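Local coordinates for protein alkylhalidase CmlS (Streptomyces venezuelae, PDB 3I3L) that is a flavin-dependent halogenase of chloramphenicol biosynthesis, carrying an FAD covalently bound to the protein, at residues F96-D101 with A375-F380. Residues are numbered along the deposited sequence; the frame is centred on the assembly and turned at random.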
loop_
_atom_site.group_PDB
_atom_site.type_symbol
_atom_site.label_atom_id
_atom_site.label_comp_id
_atom_site.label_asym_id
_atom_site.label_seq_id
_atom_site.Cartn_x
_atom_site.Cartn_y
_atom_site.Cartn_z
ATOM N N PHE A 96 14.828 -7.642 -4.596
ATOM C CA PHE A 96 14.355 -7.750 -5.971
ATOM C C PHE A 96 15.459 -8.186 -6.919
ATOM O O PHE A 96 16.551 -7.583 -6.930
ATOM C CB PHE A 96 13.788 -6.403 -6.415
ATOM C CG PHE A 96 12.546 -6.036 -5.704
ATOM C CD1 PHE A 96 11.308 -6.354 -6.225
ATOM C CD2 PHE A 96 12.606 -5.428 -4.481
ATOM C CE1 PHE A 96 10.151 -6.060 -5.552
ATOM C CE2 PHE A 96 11.426 -5.120 -3.780
ATOM C CZ PHE A 96 10.199 -5.425 -4.326
ATOM N N LEU A 97 15.195 -9.244 -7.694
ATOM C CA LEU A 97 16.118 -9.621 -8.787
ATOM C C LEU A 97 15.411 -9.263 -10.054
ATOM O O LEU A 97 14.577 -10.027 -10.516
ATOM C CB LEU A 97 16.504 -11.107 -8.754
ATOM C CG LEU A 97 16.934 -11.604 -7.362
ATOM C CD1 LEU A 97 17.506 -13.017 -7.442
ATOM C CD2 LEU A 97 17.931 -10.676 -6.710
ATOM N N TRP A 98 15.731 -8.078 -10.585
ATOM C CA TRP A 98 14.795 -7.336 -11.437
ATOM C C TRP A 98 15.343 -7.046 -12.818
ATOM O O TRP A 98 16.104 -6.097 -13.019
ATOM C CB TRP A 98 14.362 -6.006 -10.739
ATOM C CG TRP A 98 13.018 -5.570 -11.234
ATOM C CD1 TRP A 98 12.749 -4.493 -12.012
ATOM C CD2 TRP A 98 11.776 -6.228 -11.002
ATOM N NE1 TRP A 98 11.403 -4.429 -12.281
ATOM C CE2 TRP A 98 10.788 -5.506 -11.691
ATOM C CE3 TRP A 98 11.407 -7.367 -10.283
ATOM C CZ2 TRP A 98 9.441 -5.882 -11.690
ATOM C CZ3 TRP A 98 10.065 -7.757 -10.299
ATOM C CH2 TRP A 98 9.098 -6.997 -10.985
ATOM N N GLY A 99 14.945 -7.877 -13.775
ATOM C CA GLY A 99 15.561 -7.854 -15.085
ATOM C C GLY A 99 16.640 -8.902 -15.153
ATOM O O GLY A 99 16.917 -9.580 -14.132
ATOM N N GLN A 100 17.248 -9.072 -16.339
ATOM C CA GLN A 100 18.295 -10.108 -16.486
ATOM C C GLN A 100 19.643 -9.451 -16.363
ATOM O O GLN A 100 19.800 -8.282 -16.741
ATOM C CB GLN A 100 18.147 -10.859 -17.825
ATOM C CG GLN A 100 16.826 -11.686 -17.927
ATOM C CD GLN A 100 16.758 -12.797 -16.885
ATOM O OE1 GLN A 100 17.723 -13.554 -16.699
ATOM N NE2 GLN A 100 15.637 -12.875 -16.163
ATOM N N ASP A 101 20.606 -10.176 -15.783
ATOM C CA ASP A 101 21.957 -9.624 -15.559
ATOM C C ASP A 101 21.963 -8.257 -14.915
ATOM O O ASP A 101 22.659 -7.327 -15.366
ATOM C CB ASP A 101 22.704 -9.586 -16.881
ATOM C CG ASP A 101 23.022 -10.975 -17.370
ATOM O OD1 ASP A 101 23.948 -11.592 -16.738
ATOM O OD2 ASP A 101 22.322 -11.457 -18.321
ATOM N N ALA A 375 4.103 0.872 -12.859
ATOM C CA ALA A 375 4.323 0.951 -14.278
ATOM C C ALA A 375 5.813 1.185 -14.552
ATOM O O ALA A 375 6.377 0.604 -15.479
ATOM C CB ALA A 375 3.456 2.121 -14.883
ATOM N N SER A 376 6.433 2.062 -13.765
ATOM C CA SER A 376 7.881 2.284 -13.812
ATOM C C SER A 376 8.670 1.003 -13.597
ATOM O O SER A 376 9.467 0.623 -14.441
ATOM C CB SER A 376 8.277 3.311 -12.757
ATOM O OG SER A 376 7.854 4.568 -13.197
ATOM N N PHE A 377 8.438 0.317 -12.487
ATOM C CA PHE A 377 9.137 -0.940 -12.243
ATOM C C PHE A 377 8.981 -1.962 -13.352
ATOM O O PHE A 377 9.982 -2.527 -13.792
ATOM C CB PHE A 377 8.834 -1.568 -10.886
ATOM C CG PHE A 377 9.561 -0.926 -9.785
ATOM C CD1 PHE A 377 9.061 0.226 -9.172
ATOM C CD2 PHE A 377 10.766 -1.451 -9.355
ATOM C CE1 PHE A 377 9.767 0.847 -8.131
ATOM C CE2 PHE A 377 11.464 -0.845 -8.326
ATOM C CZ PHE A 377 10.956 0.316 -7.715
ATOM N N TYR A 378 7.749 -2.197 -13.819
ATOM C CA TYR A 378 7.587 -3.158 -14.910
ATOM C C TYR A 378 8.393 -2.699 -16.172
ATOM O O TYR A 378 9.054 -3.494 -16.809
ATOM C CB TYR A 378 6.129 -3.422 -15.248
ATOM C CG TYR A 378 5.463 -4.378 -14.311
ATOM C CD1 TYR A 378 6.035 -5.583 -14.008
ATOM C CD2 TYR A 378 4.260 -4.079 -13.705
ATOM C CE1 TYR A 378 5.428 -6.487 -13.158
ATOM C CE2 TYR A 378 3.632 -5.009 -12.822
ATOM C CZ TYR A 378 4.248 -6.181 -12.558
ATOM O OH TYR A 378 3.676 -7.125 -11.690
ATOM N N THR A 379 8.305 -1.408 -16.523
ATOM C CA THR A 379 9.066 -0.897 -17.649
ATOM C C THR A 379 10.595 -1.158 -17.539
ATOM O O THR A 379 11.230 -1.493 -18.541
ATOM C CB THR A 379 8.766 0.589 -17.887
ATOM O OG1 THR A 379 7.358 0.705 -18.032
ATOM C CG2 THR A 379 9.437 1.096 -19.188
ATOM N N PHE A 380 11.164 -1.020 -16.341
ATOM C CA PHE A 380 12.609 -1.254 -16.154
ATOM C C PHE A 380 12.971 -2.679 -16.408
ATOM O O PHE A 380 14.018 -2.959 -17.036
ATOM C CB PHE A 380 13.098 -0.897 -14.730
ATOM C CG PHE A 380 12.926 0.540 -14.398
ATOM C CD1 PHE A 380 13.025 1.511 -15.404
ATOM C CD2 PHE A 380 12.660 0.946 -13.090
ATOM C CE1 PHE A 380 12.845 2.863 -15.104
ATOM C CE2 PHE A 380 12.507 2.306 -12.780
ATOM C CZ PHE A 380 12.594 3.257 -13.784
#
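With chi1 at -154°, Trp98 sets its indole anti to the backbone N and points the indole edge that carries NE1 and CZ2 at Phe377 and Tyr378 of the helix, each with CG anti to its carbonyl carbon. NE1 of Trp98 donates to the backbone O of Phe377 at 2.8 Å. The N-H points almost straight at that oxygen (175°), which lies in the indole plane; seen from the acceptor, the donor sits well above the carbonyl plane, not on a lone pair. The buried indole nitrogen is thereby satisfied by main chain. The phenyl of Phe377 turns its edge to one indole face, a T-shaped pair with planes at 72° and centroids (phenyl to the five-membered ring of Trp98) 6.0 Å apart. At the indole edge, CZ2 of Trp98 meets CD1 of Tyr378 at 4.1 Å. A leucine in place of Trp98 would probably leave the Phe377 carbonyl without this donor and the phenyl edge without its aromatic face. The Tyr378 hydroxyl is held elsewhere, by Asp321 and Trp235; the Tyr378 side chain lies about 11 Å from the bound FAD. The contact joins the loop leaving strand 89-97 to the C-terminal part of helix 352-382, with Trp98 also resting on Thr230 of strand 226-231, while helix 430-439 packs against Phe377 through Ala432 and Ile436.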